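Long-range contacts in peroxidase (Cellulomonas bogoriensis 69B4 = DSM 16987, PDB 6QZO), which binds heme b and, as a member of the DyP-type peroxidase family, probably carries out peroxide-dependent oxidation of substrates: residues 303-308 against 328-333; 212-217 against 299-304; 121-126 against 363-368. One frame throughout, in Å; residues are numbered along the deposited sequence.

Contact 1. Residues 303-308 against 328-333; sequences ETFLRR and FVTYQR. With HEM (protoporphyrin IX containing Fe), chain I.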
loop_
_atom_site.group_PDB
_atom_site.type_symbol
_atom_site.label_atom_id
_atom_site.label_comp_id
_atom_site.label_asym_id
_atom_site.label_seq_id
_atom_site.Cartn_x
_atom_site.Cartn_y
_atom_site.Cartn_z
ATOM N N GLU A 303 -11.291 -27.567 -15.851
ATOM C CA GLU A 303 -11.853 -26.793 -14.708
ATOM C C GLU A 303 -10.722 -26.378 -13.743
ATOM O O GLU A 303 -10.801 -26.690 -12.545
ATOM C CB GLU A 303 -12.931 -27.611 -13.994
ATOM C CG GLU A 303 -14.175 -27.810 -14.823
ATOM C CD GLU A 303 -15.289 -28.520 -14.074
ATOM O OE1 GLU A 303 -14.999 -29.053 -12.981
ATOM O OE2 GLU A 303 -16.452 -28.510 -14.556
ATOM N N THR A 304 -9.738 -25.651 -14.263
ATOM C CA THR A 304 -8.533 -25.154 -13.558
ATOM C C THR A 304 -8.145 -23.812 -14.186
ATOM O O THR A 304 -8.646 -23.503 -15.293
ATOM C CB THR A 304 -7.428 -26.213 -13.596
ATOM O OG1 THR A 304 -6.353 -25.825 -12.735
ATOM C CG2 THR A 304 -6.900 -26.445 -14.992
ATOM N N PHE A 305 -7.319 -23.026 -13.505
ATOM C CA PHE A 305 -6.895 -21.681 -13.956
ATOM C C PHE A 305 -5.684 -21.254 -13.123
ATOM O O PHE A 305 -5.488 -21.798 -12.013
ATOM C CB PHE A 305 -8.062 -20.687 -13.849
ATOM C CG PHE A 305 -8.938 -20.895 -12.645
ATOM C CD1 PHE A 305 -8.577 -20.389 -11.406
ATOM C CD2 PHE A 305 -10.096 -21.645 -12.744
ATOM C CE1 PHE A 305 -9.365 -20.619 -10.289
ATOM C CE2 PHE A 305 -10.883 -21.874 -11.629
ATOM C CZ PHE A 305 -10.519 -21.356 -10.405
ATOM N N LEU A 306 -4.880 -20.343 -13.673
ATOM C CA LEU A 306 -3.717 -19.744 -12.975
ATOM C C LEU A 306 -4.240 -18.674 -12.010
ATOM O O LEU A 306 -4.578 -17.563 -12.473
ATOM C CB LEU A 306 -2.746 -19.148 -13.994
ATOM C CG LEU A 306 -1.446 -18.590 -13.409
ATOM C CD1 LEU A 306 -0.688 -19.660 -12.624
ATOM C CD2 LEU A 306 -0.587 -17.975 -14.494
ATOM N N ARG A 307 -4.313 -19.010 -10.729
ATOM C CA ARG A 307 -4.585 -18.007 -9.674
ATOM C C ARG A 307 -3.303 -17.194 -9.502
ATOM O O ARG A 307 -2.215 -17.800 -9.483
ATOM C CB ARG A 307 -5.026 -18.685 -8.374
ATOM C CG ARG A 307 -6.384 -19.345 -8.490
ATOM C CD ARG A 307 -6.734 -20.112 -7.229
ATOM N NE ARG A 307 -5.866 -21.260 -7.049
ATOM C CZ ARG A 307 -5.375 -21.699 -5.896
ATOM N NH1 ARG A 307 -5.631 -21.081 -4.759
ATOM N NH2 ARG A 307 -4.627 -22.792 -5.873
ATOM N N ARG A 308 -3.454 -15.872 -9.412
ATOM C CA ARG A 308 -2.329 -14.930 -9.224
ATOM C C ARG A 308 -2.811 -13.839 -8.271
ATOM O O ARG A 308 -2.842 -12.656 -8.677
ATOM C CB ARG A 308 -1.873 -14.418 -10.595
ATOM C CG ARG A 308 -0.403 -14.030 -10.627
ATOM C CD ARG A 308 -0.008 -13.600 -12.005
ATOM N NE ARG A 308 1.354 -13.131 -12.126
ATOM C CZ ARG A 308 1.784 -11.936 -11.784
ATOM N NH1 ARG A 308 1.009 -11.109 -11.110
ATOM N NH2 ARG A 308 3.001 -11.554 -12.129
ATOM N N PHE A 328 -8.541 -11.441 -6.031
ATOM C CA PHE A 328 -8.541 -12.768 -6.690
ATOM C C PHE A 328 -8.471 -12.545 -8.197
ATOM O O PHE A 328 -9.524 -12.272 -8.819
ATOM C CB PHE A 328 -9.769 -13.562 -6.268
ATOM C CG PHE A 328 -9.642 -15.022 -6.571
ATOM C CD1 PHE A 328 -8.571 -15.749 -6.083
ATOM C CD2 PHE A 328 -10.587 -15.668 -7.336
ATOM C CE1 PHE A 328 -8.461 -17.099 -6.328
ATOM C CE2 PHE A 328 -10.462 -17.017 -7.617
ATOM C CZ PHE A 328 -9.402 -17.723 -7.115
ATOM N N VAL A 329 -7.261 -12.622 -8.746
ATOM C CA VAL A 329 -6.982 -12.476 -10.206
ATOM C C VAL A 329 -6.705 -13.877 -10.744
ATOM O O VAL A 329 -5.825 -14.546 -10.181
ATOM C CB VAL A 329 -5.779 -11.543 -10.441
ATOM C CG1 VAL A 329 -5.519 -11.317 -11.928
ATOM C CG2 VAL A 329 -5.944 -10.209 -9.725
ATOM N N THR A 330 -7.445 -14.326 -11.763
ATOM C CA THR A 330 -7.214 -15.640 -12.433
ATOM C C THR A 330 -7.042 -15.431 -13.941
ATOM O O THR A 330 -7.649 -14.507 -14.486
ATOM C CB THR A 330 -8.329 -16.649 -12.145
ATOM O OG1 THR A 330 -9.480 -16.257 -12.893
ATOM C CG2 THR A 330 -8.685 -16.749 -10.675
ATOM N N TYR A 331 -6.217 -16.272 -14.555
ATOM C CA TYR A 331 -5.969 -16.337 -16.014
ATOM C C TYR A 331 -6.271 -17.752 -16.517
ATOM O O TYR A 331 -5.863 -18.725 -15.867
ATOM C CB TYR A 331 -4.529 -15.957 -16.335
ATOM C CG TYR A 331 -4.182 -14.531 -16.010
ATOM C CD1 TYR A 331 -4.533 -13.501 -16.865
ATOM C CD2 TYR A 331 -3.478 -14.214 -14.863
ATOM C CE1 TYR A 331 -4.221 -12.189 -16.577
ATOM C CE2 TYR A 331 -3.168 -12.908 -14.553
ATOM C CZ TYR A 331 -3.538 -11.890 -15.416
ATOM O OH TYR A 331 -3.190 -10.596 -15.141
ATOM N N GLN A 332 -6.970 -17.843 -17.648
ATOM C CA GLN A 332 -7.408 -19.127 -18.267
ATOM C C GLN A 332 -7.730 -18.886 -19.749
ATOM O O GLN A 332 -8.037 -17.725 -20.105
ATOM C CB GLN A 332 -8.599 -19.683 -17.482
ATOM C CG GLN A 332 -9.778 -18.727 -17.364
ATOM C CD GLN A 332 -9.604 -17.691 -16.277
ATOM O OE1 GLN A 332 -9.333 -18.010 -15.119
ATOM N NE2 GLN A 332 -9.776 -16.436 -16.642
ATOM N N ARG A 333 -7.671 -19.926 -20.588
ATOM C CA ARG A 333 -7.988 -19.813 -22.041
ATOM C C ARG A 333 -9.428 -19.301 -22.197
ATOM O O ARG A 333 -9.623 -18.378 -22.990
ATOM C CB ARG A 333 -7.793 -21.151 -22.767
ATOM C CG ARG A 333 -7.937 -21.067 -24.284
ATOM C CD ARG A 333 -7.921 -22.413 -25.006
ATOM N NE ARG A 333 -8.062 -23.635 -24.212
ATOM C CZ ARG A 333 -9.213 -24.240 -23.889
ATOM N NH1 ARG A 333 -10.379 -23.761 -24.296
ATOM N NH2 ARG A 333 -9.187 -25.342 -23.165
HETATM C CHA HEM I . -7.398 -23.202 -3.002
HETATM C CHB HEM I . -8.261 -19.471 -0.088
HETATM C CHC HEM I . -11.607 -17.851 -3.173
HETATM C CHD HEM I . -10.453 -21.352 -6.279
HETATM C C1A HEM I . -7.375 -22.340 -1.940
HETATM C C2A HEM I . -6.631 -22.557 -0.744
HETATM C C3A HEM I . -6.891 -21.509 0.079
HETATM C C4A HEM I . -7.759 -20.638 -0.615
HETATM C CMA HEM I . -6.350 -21.278 1.477
HETATM C CAA HEM I . -5.763 -23.757 -0.410
HETATM C CBA HEM I . -4.306 -23.605 -0.847
HETATM C CGA HEM I . -4.221 -23.706 -2.335
HETATM O O1A HEM I . -4.274 -22.628 -2.990
HETATM O O2A HEM I . -4.118 -24.839 -2.885
HETATM C C1B HEM I . -9.260 -18.723 -0.700
HETATM C C2B HEM I . -9.798 -17.555 -0.095
HETATM C C3B HEM I . -10.758 -17.084 -0.958
HETATM C C4B HEM I . -10.764 -18.024 -2.087
HETATM C CMB HEM I . -9.367 -16.952 1.240
HETATM C CAB HEM I . -11.592 -15.868 -0.903
HETATM C CBB HEM I . -11.380 -14.861 -0.056
HETATM C C1C HEM I . -11.588 -18.644 -4.297
HETATM C C2C HEM I . -12.420 -18.452 -5.399
HETATM C C3C HEM I . -12.129 -19.437 -6.314
HETATM C C4C HEM I . -11.073 -20.248 -5.736
HETATM C CMC HEM I . -13.472 -17.399 -5.615
HETATM C CAC HEM I . -12.907 -19.407 -7.580
HETATM C CBC HEM I . -12.781 -20.237 -8.579
HETATM C C1D HEM I . -9.507 -22.147 -5.600
HETATM C C2D HEM I . -8.899 -23.342 -6.214
HETATM C C3D HEM I . -8.066 -23.869 -5.299
HETATM C C4D HEM I . -8.166 -22.974 -4.133
HETATM C CMD HEM I . -9.141 -23.954 -7.584
HETATM C CAD HEM I . -7.205 -25.127 -5.463
HETATM C CBD HEM I . -7.979 -26.381 -5.009
HETATM C CGD HEM I . -7.245 -27.707 -5.176
HETATM O O1D HEM I . -7.189 -28.268 -6.291
HETATM O O2D HEM I . -6.707 -28.290 -4.192
HETATM N NA HEM I . -8.057 -21.163 -1.845
HETATM N NB HEM I . -9.860 -18.966 -1.866
HETATM N NC HEM I . -10.784 -19.727 -4.494
HETATM N ND HEM I . -9.030 -21.979 -4.359
HETATM FE FE HEM I . -9.445 -20.593 -3.141
#
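Arg307 and Thr330 face each other as a non-hydrogen-bonded antiparallel pair, their CB atoms on the heme side of the sheet. Next to them Leu306 and Tyr331 form a hydrogen-bonded pair: Leu306 N reaches Tyr331 O at 2.9 Å and Tyr331 N returns to Leu306 O. Arg308 N adds a bond to Val329 O. Beyond its CB, Arg307 runs past Phe328, with CG 3.7 Å and CD 3.6 Å from Phe328 CZ and CD at the edge of the ring. A bend at chi3 (-67°) then turns the chain over the porphyrin. NE lies 3.8 Å from heme C2D, and heme C3D lies 3.5 Å from the guanidinium plane, over the centre of one face. At the tip, NH1 (2.7 Å) and NH2 (2.9 Å) both donate to heme O1A, so one propionate oxygen takes two bonds; Glu201 makes a salt bridge with NH1. A leucine here would probably leave that propionate oxygen without its two N-H donors and Glu201 without its guanidinium mate. Phe328 is itself sandwiched, with Thr330 CG2 over one face and heme C1C over the other, while Phe305 CD1 meets Thr330 CG2 at 3.7 Å. The hairpin of strands 306-314 and 323-332 thus lines the heme pocket, and its arginine, paired with an acidic residue, is consistent with the distal heme site of DyP-type peroxidases.

Contact 2. Residues 212-217 against 299-304; sequences PDLLWH and TQREET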
loop_
_atom_site.group_PDB
_atom_site.type_symbol
_atom_site.label_atom_id
_atom_site.label_comp_id
_atom_site.label_asym_id
_atom_site.label_seq_id
_atom_site.Cartn_x
_atom_site.Cartn_y
_atom_site.Cartn_z
ATOM N N PRO A 212 -0.030 -25.789 -20.863
ATOM C CA PRO A 212 -0.103 -24.462 -21.481
ATOM C C PRO A 212 -1.425 -24.211 -22.229
ATOM O O PRO A 212 -1.838 -23.068 -22.301
ATOM C CB PRO A 212 1.086 -24.443 -22.458
ATOM C CG PRO A 212 1.381 -25.921 -22.736
ATOM C CD PRO A 212 1.047 -26.622 -21.435
ATOM N N ASP A 213 -2.077 -25.266 -22.730
ATOM C CA ASP A 213 -3.329 -25.163 -23.530
ATOM C C ASP A 213 -4.503 -24.720 -22.639
ATOM O O ASP A 213 -5.540 -24.310 -23.210
ATOM C CB ASP A 213 -3.643 -26.484 -24.239
ATOM C CG ASP A 213 -3.936 -27.629 -23.286
ATOM O OD1 ASP A 213 -3.025 -27.993 -22.497
ATOM O OD2 ASP A 213 -5.079 -28.134 -23.319
ATOM N N LEU A 214 -4.368 -24.814 -21.310
ATOM C CA LEU A 214 -5.433 -24.422 -20.348
ATOM C C LEU A 214 -5.285 -22.956 -19.926
ATOM O O LEU A 214 -6.183 -22.467 -19.220
ATOM C CB LEU A 214 -5.380 -25.349 -19.128
ATOM C CG LEU A 214 -5.622 -26.829 -19.414
ATOM C CD1 LEU A 214 -5.646 -27.644 -18.124
ATOM C CD2 LEU A 214 -6.920 -27.033 -20.187
ATOM N N LEU A 215 -4.216 -22.282 -20.348
ATOM C CA LEU A 215 -3.947 -20.857 -20.038
ATOM C C LEU A 215 -4.002 -20.019 -21.315
ATOM O O LEU A 215 -4.693 -18.972 -21.331
ATOM C CB LEU A 215 -2.558 -20.764 -19.394
ATOM C CG LEU A 215 -2.053 -19.350 -19.118
ATOM C CD1 LEU A 215 -3.000 -18.646 -18.170
ATOM C CD2 LEU A 215 -0.638 -19.376 -18.566
ATOM N N TRP A 216 -3.261 -20.454 -22.330
ATOM C CA TRP A 216 -2.944 -19.679 -23.558
ATOM C C TRP A 216 -3.895 -20.083 -24.692
ATOM O O TRP A 216 -4.055 -21.297 -24.925
ATOM C CB TRP A 216 -1.489 -19.924 -23.954
ATOM C CG TRP A 216 -0.454 -19.517 -22.946
ATOM C CD1 TRP A 216 0.569 -20.294 -22.484
ATOM C CD2 TRP A 216 -0.285 -18.224 -22.328
ATOM N NE1 TRP A 216 1.358 -19.580 -21.625
ATOM C CE2 TRP A 216 0.863 -18.309 -21.512
ATOM C CE3 TRP A 216 -0.973 -17.008 -22.389
ATOM C CZ2 TRP A 216 1.321 -17.228 -20.752
ATOM C CZ3 TRP A 216 -0.517 -15.937 -21.650
ATOM C CH2 TRP A 216 0.610 -16.050 -20.833
ATOM N N HIS A 217 -4.497 -19.094 -25.358
ATOM C CA HIS A 217 -5.252 -19.250 -26.628
ATOM C C HIS A 217 -4.228 -19.486 -27.743
ATOM O O HIS A 217 -3.257 -18.705 -27.825
ATOM C CB HIS A 217 -6.119 -18.003 -26.853
ATOM C CG HIS A 217 -7.157 -18.119 -27.915
ATOM N ND1 HIS A 217 -6.906 -17.815 -29.252
ATOM C CD2 HIS A 217 -8.467 -18.435 -27.827
ATOM C CE1 HIS A 217 -8.023 -17.954 -29.942
ATOM N NE2 HIS A 217 -9.000 -18.350 -29.096
ATOM N N THR A 299 -13.105 -30.877 -11.587
ATOM C CA THR A 299 -14.029 -32.015 -11.865
ATOM C C THR A 299 -13.701 -32.603 -13.243
ATOM O O THR A 299 -13.906 -33.797 -13.428
ATOM C CB THR A 299 -15.481 -31.551 -11.704
ATOM O OG1 THR A 299 -15.931 -32.090 -10.459
ATOM C CG2 THR A 299 -16.403 -31.955 -12.826
ATOM N N GLN A 300 -13.224 -31.765 -14.167
ATOM C CA GLN A 300 -12.726 -32.151 -15.508
ATOM C C GLN A 300 -11.393 -31.439 -15.727
ATOM O O GLN A 300 -11.192 -30.394 -15.108
ATOM C CB GLN A 300 -13.727 -31.727 -16.584
ATOM C CG GLN A 300 -15.110 -32.308 -16.391
ATOM C CD GLN A 300 -15.179 -33.767 -16.775
ATOM O OE1 GLN A 300 -14.238 -34.357 -17.319
ATOM N NE2 GLN A 300 -16.331 -34.358 -16.521
ATOM N N ARG A 301 -10.537 -31.980 -16.592
ATOM C CA ARG A 301 -9.180 -31.430 -16.843
ATOM C C ARG A 301 -9.248 -29.897 -16.956
ATOM O O ARG A 301 -8.366 -29.236 -16.350
ATOM C CB ARG A 301 -8.569 -32.015 -18.110
ATOM C CG ARG A 301 -7.253 -31.353 -18.497
ATOM C CD ARG A 301 -6.412 -32.209 -19.420
ATOM N NE ARG A 301 -5.119 -31.557 -19.596
ATOM C CZ ARG A 301 -4.869 -30.568 -20.457
ATOM N NH1 ARG A 301 -5.819 -30.107 -21.260
ATOM N NH2 ARG A 301 -3.654 -30.054 -20.531
ATOM N N GLU A 302 -10.243 -29.351 -17.662
ATOM C CA GLU A 302 -10.254 -27.921 -18.075
ATOM C C GLU A 302 -10.732 -27.011 -16.931
ATOM O O GLU A 302 -10.523 -25.791 -17.053
ATOM C CB GLU A 302 -11.050 -27.725 -19.373
ATOM C CG GLU A 302 -12.538 -28.005 -19.274
ATOM C CD GLU A 302 -13.024 -29.426 -19.471
ATOM O OE1 GLU A 302 -12.179 -30.291 -19.847
ATOM O OE2 GLU A 302 -14.241 -29.653 -19.235
ATOM N N GLU A 303 -11.291 -27.567 -15.851
ATOM C CA GLU A 303 -11.853 -26.793 -14.708
ATOM C C GLU A 303 -10.722 -26.378 -13.743
ATOM O O GLU A 303 -10.801 -26.690 -12.545
ATOM C CB GLU A 303 -12.931 -27.611 -13.994
ATOM C CG GLU A 303 -14.175 -27.810 -14.823
ATOM C CD GLU A 303 -15.289 -28.520 -14.074
ATOM O OE1 GLU A 303 -14.999 -29.053 -12.981
ATOM O OE2 GLU A 303 -16.452 -28.510 -14.556
ATOM N N THR A 304 -9.738 -25.651 -14.263
ATOM C CA THR A 304 -8.533 -25.154 -13.558
ATOM C C THR A 304 -8.145 -23.812 -14.186
ATOM O O THR A 304 -8.646 -23.503 -15.293
ATOM C CB THR A 304 -7.428 -26.213 -13.596
ATOM O OG1 THR A 304 -6.353 -25.825 -12.735
ATOM C CG2 THR A 304 -6.900 -26.445 -14.992
#
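A type I beta turn from Gln300 to Glu303 meets a short 3-10 segment, 212-214, through a surface salt bridge and one buried leucine. Both lie in loops of the C-terminal half of the DyP-type peroxidase, the turn leading from helix 292-296 toward strand 306-314. Arg301, the second residue of the turn, sends its side chain across in an extended chain, CG anti to the backbone N (chi1 173°), and presents the end of the guanidinium to Asp213. Two nitrogens take one oxygen each: NH2 bonds OD1 at 2.9 Å and NH1 bonds OD2 at 2.9 Å, both nearly straight and both on syn lone pairs. Together the two bonds hold carboxylate and guanidinium almost coplanar, the planes 4° apart. Asp213 can offer this edge because its CG stands between the backbone N and the carbonyl carbon (chi1 64°). Asp211 forms a second salt bridge with NH2, so two acidic side chains probably share the arginine's charge.

Leu214 packs on one face of the guanidinium. Its CD1 stands 3.8 Å above the guanidinium plane of Arg301, over its centre, while CD2 comes to 3.4 Å from Arg301 NH1; this apolar cover leaves the in-plane N-H groups for the carboxylate. Gln338, of helix 335-338, bridges the two loops, its NE2 donating to Leu214 O and to Glu302 O. On the inner side, toward the heme, Leu214 CD1 meets the methyl CG2 of Thr304 at 3.6 Å, the two side chains crossing at about a right angle.

Contact 3. Residues 121-126 against 363-368; sequences AWLHPL and VFAVPG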
loop_
_atom_site.group_PDB
_atom_site.type_symbol
_atom_site.label_atom_id
_atom_site.label_comp_id
_atom_site.label_asym_id
_atom_site.label_seq_id
_atom_site.Cartn_x
_atom_site.Cartn_y
_atom_site.Cartn_z
ATOM N N ALA A 121 -16.779 -15.593 -27.198
ATOM C CA ALA A 121 -18.067 -15.938 -26.552
ATOM C C ALA A 121 -18.002 -15.680 -25.037
ATOM O O ALA A 121 -19.048 -15.393 -24.429
ATOM C CB ALA A 121 -18.418 -17.380 -26.833
ATOM N N TRP A 122 -16.819 -15.786 -24.429
ATOM C CA TRP A 122 -16.640 -15.677 -22.957
ATOM C C TRP A 122 -16.370 -14.230 -22.500
ATOM O O TRP A 122 -16.201 -14.036 -21.310
ATOM C CB TRP A 122 -15.550 -16.643 -22.489
ATOM C CG TRP A 122 -14.259 -16.589 -23.237
ATOM C CD1 TRP A 122 -13.797 -17.505 -24.138
ATOM C CD2 TRP A 122 -13.235 -15.578 -23.134
ATOM N NE1 TRP A 122 -12.562 -17.138 -24.604
ATOM C CE2 TRP A 122 -12.190 -15.966 -24.001
ATOM C CE3 TRP A 122 -13.105 -14.387 -22.415
ATOM C CZ2 TRP A 122 -11.036 -15.204 -24.158
ATOM C CZ3 TRP A 122 -11.969 -13.633 -22.571
ATOM C CH2 TRP A 122 -10.955 -14.029 -23.440
ATOM N N LEU A 123 -16.363 -13.243 -23.388
ATOM C CA LEU A 123 -16.061 -11.834 -22.999
ATOM C C LEU A 123 -17.360 -11.134 -22.602
ATOM O O LEU A 123 -17.964 -10.465 -23.457
ATOM C CB LEU A 123 -15.359 -11.079 -24.129
ATOM C CG LEU A 123 -14.924 -9.666 -23.767
ATOM C CD1 LEU A 123 -14.051 -9.700 -22.525
ATOM C CD2 LEU A 123 -14.198 -8.999 -24.922
ATOM N N HIS A 124 -17.764 -11.320 -21.342
ATOM C CA HIS A 124 -19.006 -10.774 -20.742
ATOM C C HIS A 124 -18.872 -10.888 -19.229
ATOM O O HIS A 124 -18.095 -11.703 -18.742
ATOM C CB HIS A 124 -20.252 -11.515 -21.286
ATOM C CG HIS A 124 -20.254 -12.977 -20.994
ATOM N ND1 HIS A 124 -20.368 -13.468 -19.716
ATOM C CD2 HIS A 124 -20.149 -14.056 -21.783
ATOM C CE1 HIS A 124 -20.314 -14.792 -19.726
ATOM N NE2 HIS A 124 -20.179 -15.181 -20.982
ATOM N N PRO A 125 -19.603 -10.079 -18.428
ATOM C CA PRO A 125 -19.588 -10.260 -16.970
ATOM C C PRO A 125 -19.928 -11.707 -16.597
ATOM O O PRO A 125 -20.698 -12.341 -17.304
ATOM C CB PRO A 125 -20.680 -9.303 -16.479
ATOM C CG PRO A 125 -20.758 -8.234 -17.582
ATOM C CD PRO A 125 -20.447 -8.955 -18.874
ATOM N N LEU A 126 -19.349 -12.219 -15.510
ATOM C CA LEU A 126 -19.731 -13.559 -14.998
ATOM C C LEU A 126 -21.237 -13.555 -14.778
ATOM O O LEU A 126 -21.824 -12.504 -14.541
ATOM C CB LEU A 126 -18.964 -13.846 -13.704
ATOM C CG LEU A 126 -17.448 -13.966 -13.863
ATOM C CD1 LEU A 126 -16.795 -14.125 -12.504
ATOM C CD2 LEU A 126 -17.072 -15.126 -14.757
ATOM N N VAL A 363 -14.327 -9.161 -16.074
ATOM C CA VAL A 363 -13.783 -10.128 -17.067
ATOM C C VAL A 363 -13.125 -9.326 -18.179
ATOM O O VAL A 363 -13.725 -8.327 -18.604
ATOM C CB VAL A 363 -14.888 -11.051 -17.615
ATOM C CG1 VAL A 363 -14.313 -12.119 -18.512
ATOM C CG2 VAL A 363 -15.691 -11.664 -16.482
ATOM N N PHE A 364 -11.936 -9.752 -18.607
ATOM C CA PHE A 364 -11.144 -9.092 -19.677
ATOM C C PHE A 364 -10.546 -10.154 -20.594
ATOM O O PHE A 364 -10.225 -11.277 -20.129
ATOM C CB PHE A 364 -10.020 -8.238 -19.093
ATOM C CG PHE A 364 -10.512 -7.182 -18.142
ATOM C CD1 PHE A 364 -10.947 -5.959 -18.608
ATOM C CD2 PHE A 364 -10.570 -7.430 -16.784
ATOM C CE1 PHE A 364 -11.417 -4.994 -17.729
ATOM C CE2 PHE A 364 -11.041 -6.462 -15.919
ATOM C CZ PHE A 364 -11.459 -5.254 -16.386
ATOM N N ALA A 365 -10.425 -9.789 -21.873
ATOM C CA ALA A 365 -9.671 -10.550 -22.894
ATOM C C ALA A 365 -8.270 -9.952 -22.949
ATOM O O ALA A 365 -8.155 -8.726 -23.040
ATOM C CB ALA A 365 -10.371 -10.459 -24.220
ATOM N N VAL A 366 -7.256 -10.798 -22.879
ATOM C CA VAL A 366 -5.838 -10.377 -22.787
ATOM C C VAL A 366 -5.170 -10.708 -24.114
ATOM O O VAL A 366 -4.992 -11.882 -24.453
ATOM C CB VAL A 366 -5.166 -11.073 -21.587
ATOM C CG1 VAL A 366 -3.685 -10.750 -21.491
ATOM C CG2 VAL A 366 -5.883 -10.705 -20.292
ATOM N N PRO A 367 -4.787 -9.690 -24.917
ATOM C CA PRO A 367 -4.046 -9.936 -26.141
ATOM C C PRO A 367 -2.788 -10.759 -25.868
ATOM O O PRO A 367 -2.318 -10.804 -24.716
ATOM C CB PRO A 367 -3.635 -8.548 -26.644
ATOM C CG PRO A 367 -4.601 -7.601 -25.984
ATOM C CD PRO A 367 -5.034 -8.261 -24.693
ATOM N N GLY A 368 -2.265 -11.367 -26.933
ATOM C CA GLY A 368 -0.962 -12.038 -26.928
ATOM C C GLY A 368 0.125 -11.003 -26.759
ATOM O O GLY A 368 -0.217 -9.818 -26.672
#
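Val363 points straight at the loop 121-126 and fills the bend between His124 and Leu126. Its CG2 comes within 3.3 Å of His124 O and 3.9 Å of Leu126 CG, the leucine side chain crossing it at about a right angle. Its CG1 lies 3.8 Å from the same His124 O and also borders Trp122 O, so both methyls pack around one carbonyl oxygen.

Two residues along the strand, Ala365 is covered by two larger side chains. Trp122 CG takes the position between its backbone N and carbonyl carbon (chi1 50°), which brings the six-membered end of the indole against the strand: CH2 is 3.7 Å from Ala365 CB, and CZ3 lies near Phe364 O. Leu123, at the centre of an inverse gamma turn, holds CG anti to its backbone N (chi1 -176°) and extends CD1 to 3.7 Å from Ala365 N; the backbone of Ala365 is also hydrogen-bonded to Phe105 of strand 100-105. The CB of His124 points away from the strand. Its ND1 donates to Pro125 O at 2.7 Å, approaching from 46° above the carbonyl plane, and NE2 bonds Asp336, so both ring nitrogens are engaged.

The contact thus lays a loop of the N-terminal family region over strand 356-366 of the C-terminal one. No hydrogen bond crosses between the segments: they are held to each other by the apolar fit of methyls, indole and leucine branches, while the His124 ring makes its hydrogen bonds to Pro125 O and Asp336, outside the strand segment.

How the contacts relate
Contact 3 joins the ends of a long loop of chain, and contacts 1 and 2 both nest within it. Contacts 1 and 2 have centres about 9 Å apart and share Glu303 and Thr304; contact 2 ends where contact 1 begins, and Arg333 reaches back to Asp213 and Leu214. Contact 3 lies about 12 Å from contact 1 and 15 Å from contact 2, centre to centre. Contacts 1 and 3 reach the same four-stranded antiparallel sheet, in which strand 229-238 separates 323-332 from the outer strand 356-366. The heme-lining hairpin is therefore flanked by surface loops on one side and connected through the sheet to the N-terminal region on another.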